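Local coordinates for hydratase ChsH2 (Mycobacterium tuberculosis SUMu008, PDB 4W78), which probably hydrates an enoyl-CoA intermediate of cholesterol breakdown, working as a MaoC-like hydratase in complex with its partner subunit ChsH1, at residues G57-Y62 with A120-S125; Y62-A67 with A71-I76; V90-E95 with D116-T121. One frame throughout, in Å; residues are numbered along the deposited sequence.

Interaction 1: G57-Y62 with A120-S125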
loop_
_atom_site.group_PDB
_atom_site.type_symbol
_atom_site.label_atom_id
_atom_site.label_comp_id
_atom_site.label_asym_id
_atom_site.label_seq_id
_atom_site.Cartn_x
_atom_site.Cartn_y
_atom_site.Cartn_z
ATOM N N GLY F 57 -13.634 -6.085 7.315
ATOM C CA GLY F 57 -13.708 -6.345 5.887
ATOM C C GLY F 57 -13.844 -7.824 5.595
ATOM O O GLY F 57 -14.581 -8.210 4.685
ATOM N N LEU F 58 -13.121 -8.652 6.348
ATOM C CA LEU F 58 -13.179 -10.105 6.153
ATOM C C LEU F 58 -14.538 -10.674 6.568
ATOM O O LEU F 58 -15.075 -11.568 5.891
ATOM C CB LEU F 58 -12.057 -10.801 6.920
ATOM C CG LEU F 58 -10.668 -10.538 6.346
ATOM C CD1 LEU F 58 -9.616 -11.136 7.276
ATOM C CD2 LEU F 58 -10.549 -11.117 4.945
ATOM N N VAL F 59 -15.099 -10.186 7.672
ATOM C CA VAL F 59 -16.445 -10.617 8.076
ATOM C C VAL F 59 -17.465 -10.263 6.988
ATOM O O VAL F 59 -18.342 -11.084 6.641
ATOM C CB VAL F 59 -16.842 -9.994 9.431
ATOM C CG1 VAL F 59 -18.334 -10.137 9.685
ATOM C CG2 VAL F 59 -16.028 -10.624 10.566
ATOM N N GLN F 60 -17.358 -9.054 6.444
ATOM C CA GLN F 60 -18.196 -8.641 5.316
ATOM C C GLN F 60 -18.049 -9.583 4.139
ATOM O O GLN F 60 -19.059 -10.066 3.595
ATOM C CB GLN F 60 -17.826 -7.219 4.893
ATOM C CG GLN F 60 -18.730 -6.639 3.822
ATOM C CD GLN F 60 -18.327 -5.235 3.485
ATOM O OE1 GLN F 60 -18.899 -4.276 3.991
ATOM N NE2 GLN F 60 -17.326 -5.107 2.641
ATOM N N ARG F 61 -16.811 -9.827 3.718
ATOM C CA ARG F 61 -16.527 -10.721 2.590
ATOM C C ARG F 61 -17.105 -12.109 2.824
ATOM O O ARG F 61 -17.734 -12.696 1.934
ATOM C CB ARG F 61 -15.021 -10.854 2.401
ATOM C CG ARG F 61 -14.670 -11.934 1.403
ATOM C CD ARG F 61 -13.197 -12.251 1.426
ATOM N NE ARG F 61 -12.974 -13.533 0.770
ATOM C CZ ARG F 61 -11.793 -14.125 0.679
ATOM N NH1 ARG F 61 -10.715 -13.541 1.197
ATOM N NH2 ARG F 61 -11.693 -15.299 0.070
ATOM N N TYR F 62 -16.885 -12.631 4.023
ATOM C CA TYR F 62 -17.353 -13.976 4.350
ATOM C C TYR F 62 -18.876 -14.104 4.160
ATOM O O TYR F 62 -19.374 -15.072 3.555
ATOM C CB TYR F 62 -16.935 -14.310 5.785
ATOM C CG TYR F 62 -17.380 -15.679 6.205
ATOM C CD1 TYR F 62 -16.879 -16.804 5.571
ATOM C CD2 TYR F 62 -18.324 -15.850 7.207
ATOM C CE1 TYR F 62 -17.300 -18.075 5.935
ATOM C CE2 TYR F 62 -18.753 -17.125 7.579
ATOM C CZ TYR F 62 -18.230 -18.228 6.939
ATOM O OH TYR F 62 -18.641 -19.499 7.291
ATOM N N ALA F 120 -18.638 -12.146 15.494
ATOM C CA ALA F 120 -19.318 -11.027 14.861
ATOM C C ALA F 120 -20.782 -11.313 14.618
ATOM O O ALA F 120 -21.198 -12.461 14.502
ATOM C CB ALA F 120 -18.643 -10.666 13.554
ATOM N N THR F 121 -21.548 -10.239 14.564
ATOM C CA THR F 121 -22.967 -10.306 14.237
ATOM C C THR F 121 -23.181 -9.373 13.055
ATOM O O THR F 121 -22.786 -8.203 13.091
ATOM C CB THR F 121 -23.844 -9.874 15.430
ATOM O OG1 THR F 121 -23.605 -10.740 16.547
ATOM C CG2 THR F 121 -25.301 -9.961 15.061
ATOM N N VAL F 122 -23.774 -9.900 11.985
ATOM C CA VAL F 122 -23.957 -9.135 10.762
ATOM C C VAL F 122 -25.442 -9.089 10.420
ATOM O O VAL F 122 -26.112 -10.123 10.423
ATOM C CB VAL F 122 -23.211 -9.790 9.591
ATOM C CG1 VAL F 122 -23.361 -8.971 8.307
ATOM C CG2 VAL F 122 -21.734 -9.985 9.947
ATOM N N GLU F 123 -25.951 -7.895 10.144
ATOM C CA GLU F 123 -27.337 -7.741 9.707
ATOM C C GLU F 123 -27.322 -7.338 8.244
ATOM O O GLU F 123 -26.554 -6.481 7.837
ATOM C CB GLU F 123 -28.056 -6.688 10.540
ATOM C CG GLU F 123 -28.251 -7.097 11.989
ATOM C CD GLU F 123 -29.001 -6.045 12.778
ATOM O OE1 GLU F 123 -29.041 -4.886 12.308
ATOM O OE2 GLU F 123 -29.550 -6.371 13.853
ATOM N N LEU F 124 -28.166 -7.971 7.441
ATOM C CA LEU F 124 -28.162 -7.694 6.022
ATOM C C LEU F 124 -29.542 -7.974 5.482
ATOM O O LEU F 124 -30.337 -8.651 6.127
ATOM C CB LEU F 124 -27.159 -8.594 5.292
ATOM C CG LEU F 124 -27.452 -10.095 5.226
ATOM C CD1 LEU F 124 -26.810 -10.703 3.985
ATOM C CD2 LEU F 124 -26.964 -10.819 6.472
ATOM N N SER F 125 -29.817 -7.438 4.302
ATOM C CA SER F 125 -31.010 -7.822 3.566
ATOM C C SER F 125 -30.536 -8.604 2.355
ATOM O O SER F 125 -29.482 -8.314 1.787
ATOM C CB SER F 125 -31.786 -6.590 3.131
ATOM O OG SER F 125 -31.084 -5.916 2.109
#
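Val59, on the central helix 52-67, lies against Ala120 and Val122 of strand 116-125, where the helix rests on the inner face of the curved antiparallel sheet of a hot-dog fold. Its two methyls do all the touching from the helix side. CG1, anti to the backbone N (chi1 165°), extends toward the strand and sits by both partners. It meets Val122 CG2 at 3.4 Å, tighter than usual for two carbons, and stands 3.9 Å from Ala120 CB. The second methyl, Val59 CG2, is 4.0 Å from Ala120 CB, so the small alanine is straddled by the fork of the valine. The side chains of Val59 and Val122 run antiparallel and overlap at one methyl each, Val59 CG1 and Val122 CG2. Ala120 and Val122 are two apart and therefore share the buried face of the strand, whereas Thr121 between them turns to the exposed side. There Glu123 OE1 is hydrogen-bonded to Ser75 OG of the adjacent strand 72-80. On the helix, Gln60 OE1 and Arg61 NH1 reach the ChsH1 chain, and Tyr62 OH is hydrogen-bonded to Pro9 O of strand 7-14. The backbones remain apart, with the CA atoms of Val59 and Ala120 separated by 7.4 Å; the helix backbone bonds within itself, while the strand pairs with Val108, Val106 and Gly77. No hydrogen bond joins helix to strand here: the contact is wholly aliphatic, so any selectivity probably rests on the fit of the methyls.

Interaction 2: Y62-A67 with A71-I76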
loop_
_atom_site.group_PDB
_atom_site.type_symbol
_atom_site.label_atom_id
_atom_site.label_comp_id
_atom_site.label_asym_id
_atom_site.label_seq_id
_atom_site.Cartn_x
_atom_site.Cartn_y
_atom_site.Cartn_z
ATOM N N TYR F 62 -16.885 -12.631 4.023
ATOM C CA TYR F 62 -17.353 -13.976 4.350
ATOM C C TYR F 62 -18.876 -14.104 4.160
ATOM O O TYR F 62 -19.374 -15.072 3.555
ATOM C CB TYR F 62 -16.935 -14.310 5.785
ATOM C CG TYR F 62 -17.380 -15.679 6.205
ATOM C CD1 TYR F 62 -16.879 -16.804 5.571
ATOM C CD2 TYR F 62 -18.324 -15.850 7.207
ATOM C CE1 TYR F 62 -17.300 -18.075 5.935
ATOM C CE2 TYR F 62 -18.753 -17.125 7.579
ATOM C CZ TYR F 62 -18.230 -18.228 6.939
ATOM O OH TYR F 62 -18.641 -19.499 7.291
ATOM N N VAL F 63 -19.617 -13.117 4.654
ATOM C CA VAL F 63 -21.072 -13.127 4.537
ATOM C C VAL F 63 -21.541 -12.947 3.091
ATOM O O VAL F 63 -22.450 -13.651 2.642
ATOM C CB VAL F 63 -21.725 -12.067 5.466
ATOM C CG1 VAL F 63 -23.228 -11.962 5.204
ATOM C CG2 VAL F 63 -21.494 -12.447 6.893
ATOM N N THR F 64 -20.927 -12.016 2.358
ATOM C CA THR F 64 -21.360 -11.766 0.979
ATOM C C THR F 64 -20.903 -12.846 -0.002
ATOM O O THR F 64 -21.537 -13.037 -1.032
ATOM C CB THR F 64 -20.972 -10.374 0.461
ATOM O OG1 THR F 64 -19.544 -10.231 0.483
ATOM C CG2 THR F 64 -21.609 -9.299 1.332
ATOM N N ASP F 65 -19.823 -13.555 0.326
ATOM C CA ASP F 65 -19.431 -14.741 -0.445
ATOM C C ASP F 65 -20.600 -15.725 -0.507
ATOM O O ASP F 65 -20.842 -16.361 -1.535
ATOM C CB ASP F 65 -18.228 -15.450 0.200
ATOM C CG ASP F 65 -16.884 -14.797 -0.131
ATOM O OD1 ASP F 65 -16.838 -13.835 -0.923
ATOM O OD2 ASP F 65 -15.860 -15.288 0.400
ATOM N N TRP F 66 -21.308 -15.848 0.607
ATOM C CA TRP F 66 -22.452 -16.746 0.733
ATOM C C TRP F 66 -23.738 -16.111 0.209
ATOM O O TRP F 66 -24.503 -16.739 -0.534
ATOM C CB TRP F 66 -22.605 -17.138 2.209
ATOM C CG TRP F 66 -23.904 -17.788 2.575
ATOM C CD1 TRP F 66 -24.278 -19.088 2.362
ATOM C CD2 TRP F 66 -24.992 -17.165 3.258
ATOM N NE1 TRP F 66 -25.539 -19.303 2.861
ATOM C CE2 TRP F 66 -25.994 -18.139 3.425
ATOM C CE3 TRP F 66 -25.209 -15.876 3.762
ATOM C CZ2 TRP F 66 -27.210 -17.859 4.051
ATOM C CZ3 TRP F 66 -26.414 -15.603 4.383
ATOM C CH2 TRP F 66 -27.391 -16.587 4.528
ATOM N N ALA F 67 -23.977 -14.867 0.609
ATOM C CA ALA F 67 -25.249 -14.196 0.341
ATOM C C ALA F 67 -25.364 -13.722 -1.100
ATOM O O ALA F 67 -26.465 -13.646 -1.659
ATOM C CB ALA F 67 -25.438 -13.024 1.318
ATOM N N ALA F 71 -26.777 -8.871 -1.858
ATOM C CA ALA F 71 -26.879 -8.683 -0.416
ATOM C C ALA F 71 -26.570 -7.242 -0.071
ATOM O O ALA F 71 -25.650 -6.649 -0.640
ATOM C CB ALA F 71 -25.927 -9.603 0.299
ATOM N N LEU F 72 -27.326 -6.687 0.874
ATOM C CA LEU F 72 -27.076 -5.334 1.355
ATOM C C LEU F 72 -26.717 -5.394 2.831
ATOM O O LEU F 72 -27.575 -5.684 3.672
ATOM C CB LEU F 72 -28.313 -4.458 1.156
ATOM C CG LEU F 72 -28.731 -4.188 -0.277
ATOM C CD1 LEU F 72 -30.109 -3.530 -0.289
ATOM C CD2 LEU F 72 -27.696 -3.305 -0.959
ATOM N N ILE F 73 -25.453 -5.129 3.145
ATOM C CA ILE F 73 -24.995 -5.141 4.536
ATOM C C ILE F 73 -25.474 -3.898 5.287
ATOM O O ILE F 73 -25.262 -2.771 4.825
ATOM C CB ILE F 73 -23.450 -5.252 4.624
ATOM C CG1 ILE F 73 -22.942 -6.492 3.869
ATOM C CG2 ILE F 73 -22.992 -5.251 6.078
ATOM C CD1 ILE F 73 -23.455 -7.817 4.408
ATOM N N LYS F 74 -26.123 -4.109 6.435
ATOM C CA LYS F 74 -26.717 -3.029 7.227
ATOM C C LYS F 74 -25.878 -2.696 8.453
ATOM O O LYS F 74 -25.832 -1.546 8.901
ATOM C CB LYS F 74 -28.147 -3.413 7.667
ATOM C CG LYS F 74 -29.081 -3.763 6.509
ATOM C CD LYS F 74 -29.303 -2.558 5.620
ATOM C CE LYS F 74 -30.321 -2.856 4.528
ATOM N NZ LYS F 74 -30.639 -1.636 3.737
ATOM N N SER F 75 -25.237 -3.708 9.023
ATOM C CA SER F 75 -24.370 -3.477 10.181
ATOM C C SER F 75 -23.448 -4.653 10.423
ATOM O O SER F 75 -23.776 -5.801 10.085
ATOM C CB SER F 75 -25.200 -3.199 11.437
ATOM O OG SER F 75 -26.000 -4.313 11.813
ATOM N N ILE F 76 -22.285 -4.361 11.009
ATOM C CA ILE F 76 -21.346 -5.395 11.421
ATOM C C ILE F 76 -20.879 -5.032 12.812
ATOM O O ILE F 76 -20.353 -3.939 13.022
ATOM C CB ILE F 76 -20.130 -5.479 10.482
ATOM C CG1 ILE F 76 -20.553 -5.935 9.079
ATOM C CG2 ILE F 76 -19.065 -6.445 11.041
ATOM C CD1 ILE F 76 -19.433 -5.808 8.045
#
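In the hot-dog fold the central helix is followed by a strand of the sheet that wraps it, and this contact forms at that tight helix-to-strand connection: Val63, Thr64 and Ala67 of the last helical turns face Ala71 and Ile73, with three residues between the two segments. Helix 52-67 ends beside the start of strand 72-80, an edge strand of the sheet within this chain. Ile73 meets Val63 and Thr64. Its CG1 branch is anti to its own carbonyl carbon (chi1 -56°) and bends again at CD1 (chi2 -62°), bringing this end methyl against the helix. There CD1 lies 3.9 Å from Thr64 CG2, the threonine methyl coming at the isoleucine chain nearly perpendicular to it, and a looser 4.2 Å from Val63 CG1. Thr64 is split by polarity: its methyl serves the strand, while OG1, held between the backbone N and the carbonyl carbon (chi1 61°), is hydrogen-bonded to Gln60 O one helical turn back, with a weak bond to Arg61 O. That keeps a buried hydroxyl satisfied within the helix and fixes which branch faces Ile73. Farther along, Lys74 and Ser75 both face Glu123 of strand 116-125, a classic beta bulge. The same edge meets ChsH1: Ile73 N is hydrogen-bonded to Tyr112 OH of the ChsH1 chain, and Ser75 and Ile76 pair with a strand of that subunit, continuing the sheet across the interface. At the connection itself, where the CA atoms of the two segments come nearest, the two alanines meet, Ala67 CB 3.6 Å from Ala71 CB.

Interaction 3: V90-E95 with D116-T121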
loop_
_atom_site.group_PDB
_atom_site.type_symbol
_atom_site.label_atom_id
_atom_site.label_comp_id
_atom_site.label_asym_id
_atom_site.label_seq_id
_atom_site.Cartn_x
_atom_site.Cartn_y
_atom_site.Cartn_z
ATOM N N VAL F 90 -6.909 -18.664 10.209
ATOM C CA VAL F 90 -8.220 -18.433 10.800
ATOM C C VAL F 90 -9.274 -19.111 9.939
ATOM O O VAL F 90 -9.292 -18.955 8.716
ATOM C CB VAL F 90 -8.506 -16.931 10.987
ATOM C CG1 VAL F 90 -9.990 -16.689 11.246
ATOM C CG2 VAL F 90 -7.665 -16.402 12.133
ATOM N N THR F 91 -10.110 -19.910 10.591
ATOM C CA THR F 91 -11.221 -20.574 9.935
ATOM C C THR F 91 -12.503 -19.852 10.325
ATOM O O THR F 91 -12.838 -19.757 11.505
ATOM C CB THR F 91 -11.300 -22.043 10.362
ATOM O OG1 THR F 91 -10.113 -22.721 9.935
ATOM C CG2 THR F 91 -12.507 -22.719 9.743
ATOM N N PHE F 92 -13.200 -19.326 9.323
ATOM C CA PHE F 92 -14.476 -18.661 9.541
ATOM C C PHE F 92 -15.620 -19.648 9.390
ATOM O O PHE F 92 -15.672 -20.421 8.432
ATOM C CB PHE F 92 -14.665 -17.495 8.567
ATOM C CG PHE F 92 -13.757 -16.329 8.832
ATOM C CD1 PHE F 92 -14.145 -15.323 9.702
ATOM C CD2 PHE F 92 -12.515 -16.242 8.225
ATOM C CE1 PHE F 92 -13.315 -14.235 9.962
ATOM C CE2 PHE F 92 -11.674 -15.160 8.478
ATOM C CZ PHE F 92 -12.073 -14.159 9.352
ATOM N N SER F 93 -16.525 -19.613 10.359
ATOM C CA SER F 93 -17.780 -20.342 10.297
ATOM C C SER F 93 -18.921 -19.356 10.532
ATOM O O SER F 93 -18.726 -18.285 11.113
ATOM C CB SER F 93 -17.798 -21.467 11.335
ATOM O OG SER F 93 -17.611 -20.950 12.640
ATOM N N GLY F 94 -20.112 -19.691 10.068
ATOM C CA GLY F 94 -21.223 -18.775 10.192
ATOM C C GLY F 94 -22.546 -19.503 10.200
ATOM O O GLY F 94 -22.672 -20.580 9.616
ATOM N N GLU F 95 -23.535 -18.901 10.844
ATOM C CA GLU F 95 -24.868 -19.490 10.938
ATOM C C GLU F 95 -25.896 -18.368 10.922
ATOM O O GLU F 95 -25.706 -17.335 11.573
ATOM C CB GLU F 95 -24.960 -20.285 12.246
ATOM C CG GLU F 95 -26.338 -20.745 12.652
ATOM C CD GLU F 95 -26.327 -21.411 14.016
ATOM O OE1 GLU F 95 -25.245 -21.487 14.639
ATOM O OE2 GLU F 95 -27.397 -21.848 14.469
ATOM N N ASP F 116 -10.829 -18.367 19.706
ATOM C CA ASP F 116 -11.669 -17.511 18.878
ATOM C C ASP F 116 -10.999 -16.162 18.681
ATOM O O ASP F 116 -10.748 -15.442 19.641
ATOM C CB ASP F 116 -13.048 -17.303 19.510
ATOM C CG ASP F 116 -13.875 -18.580 19.556
ATOM O OD1 ASP F 116 -13.466 -19.597 18.958
ATOM O OD2 ASP F 116 -14.949 -18.560 20.190
ATOM N N HIS F 117 -10.710 -15.832 17.432
ATOM C CA HIS F 117 -10.082 -14.566 17.106
ATOM C C HIS F 117 -11.117 -13.460 16.952
ATOM O O HIS F 117 -10.920 -12.347 17.410
ATOM C CB HIS F 117 -9.285 -14.692 15.808
ATOM C CG HIS F 117 -8.963 -13.374 15.182
ATOM N ND1 HIS F 117 -8.182 -12.425 15.805
ATOM C CD2 HIS F 117 -9.343 -12.833 14.000
ATOM C CE1 HIS F 117 -8.083 -11.359 15.027
ATOM N NE2 HIS F 117 -8.776 -11.587 13.923
ATOM N N VAL F 118 -12.222 -13.769 16.289
ATOM C CA VAL F 118 -13.261 -12.772 16.093
ATOM C C VAL F 118 -14.646 -13.404 16.201
ATOM O O VAL F 118 -14.872 -14.522 15.749
ATOM C CB VAL F 118 -13.078 -11.998 14.757
ATOM C CG1 VAL F 118 -13.149 -12.925 13.561
ATOM C CG2 VAL F 118 -14.096 -10.850 14.640
ATOM N N THR F 119 -15.553 -12.689 16.853
ATOM C CA THR F 119 -16.947 -13.094 16.950
ATOM C C THR F 119 -17.774 -11.915 16.480
ATOM O O THR F 119 -17.618 -10.787 16.984
ATOM C CB THR F 119 -17.301 -13.467 18.394
ATOM O OG1 THR F 119 -16.438 -14.528 18.823
ATOM C CG2 THR F 119 -18.745 -13.931 18.506
ATOM N N ALA F 120 -18.638 -12.146 15.494
ATOM C CA ALA F 120 -19.318 -11.027 14.861
ATOM C C ALA F 120 -20.782 -11.313 14.618
ATOM O O ALA F 120 -21.198 -12.461 14.502
ATOM C CB ALA F 120 -18.643 -10.666 13.554
ATOM N N THR F 121 -21.548 -10.239 14.564
ATOM C CA THR F 121 -22.967 -10.306 14.237
ATOM C C THR F 121 -23.181 -9.373 13.055
ATOM O O THR F 121 -22.786 -8.203 13.091
ATOM C CB THR F 121 -23.844 -9.874 15.430
ATOM O OG1 THR F 121 -23.605 -10.740 16.547
ATOM C CG2 THR F 121 -25.301 -9.961 15.061
#
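His117 and Val118, side by side in strand 116-125, reach Val90 and Phe92 of strand 89-100 across the intervening strand 103-111. His117 comes first: its ring carbon CD2 lies a loose 4.4 Å from Val90 CG2. Both ring nitrogens are engaged elsewhere, ND1 with Val82 O and NE2 with Asp55 OD1 of the central helix, which together fix the turn of the imidazole; Trp84 adds an edge-to-face ring contact. His117 and Val118 both face Gly110, a classic beta bulge, and this lets two consecutive residues point toward the same side. Val118 then places CG1 between its backbone N and carbonyl carbon (chi1 61°), 3.8 Å from Phe92 CE1, and the two side chains cross obliquely. The CB of Phe92 heads neither toward nor away from segment 116-121, but the far end of its ring comes nearer, while Val90 CG1 lies 3.6 Å above one face of the Phe92 ring, displaced toward the rim. Side chains meeting over a middle strand reflect a strongly curved sheet, as in the hot-dog fold, whose concave face wraps the central helix.

In the fold
Interactions 1 and 2 use successive parts of helix 52-67, with centres 5 Å apart; their strands are neighbours in the sheet, where Glu123 O and Lys74 N lie 2.8 Å apart in a probable hydrogen bond. Interaction 3 shares Ala120 and Thr121 with interaction 1, its centre about 10 Å from that of interaction 1 and 14 Å from that of interaction 2. Tyr62, shared by interactions 1 and 2, also reaches interaction 3, its OH 3.1 Å from Gly94 N. The His117 side chain of interaction 3 is about 11 Å from the cadmium ion held by Asp29 and His34, whose spacing matches the Asp-x4-His catalytic motif of MaoC-like hydratases, so the ion probably marks the active site.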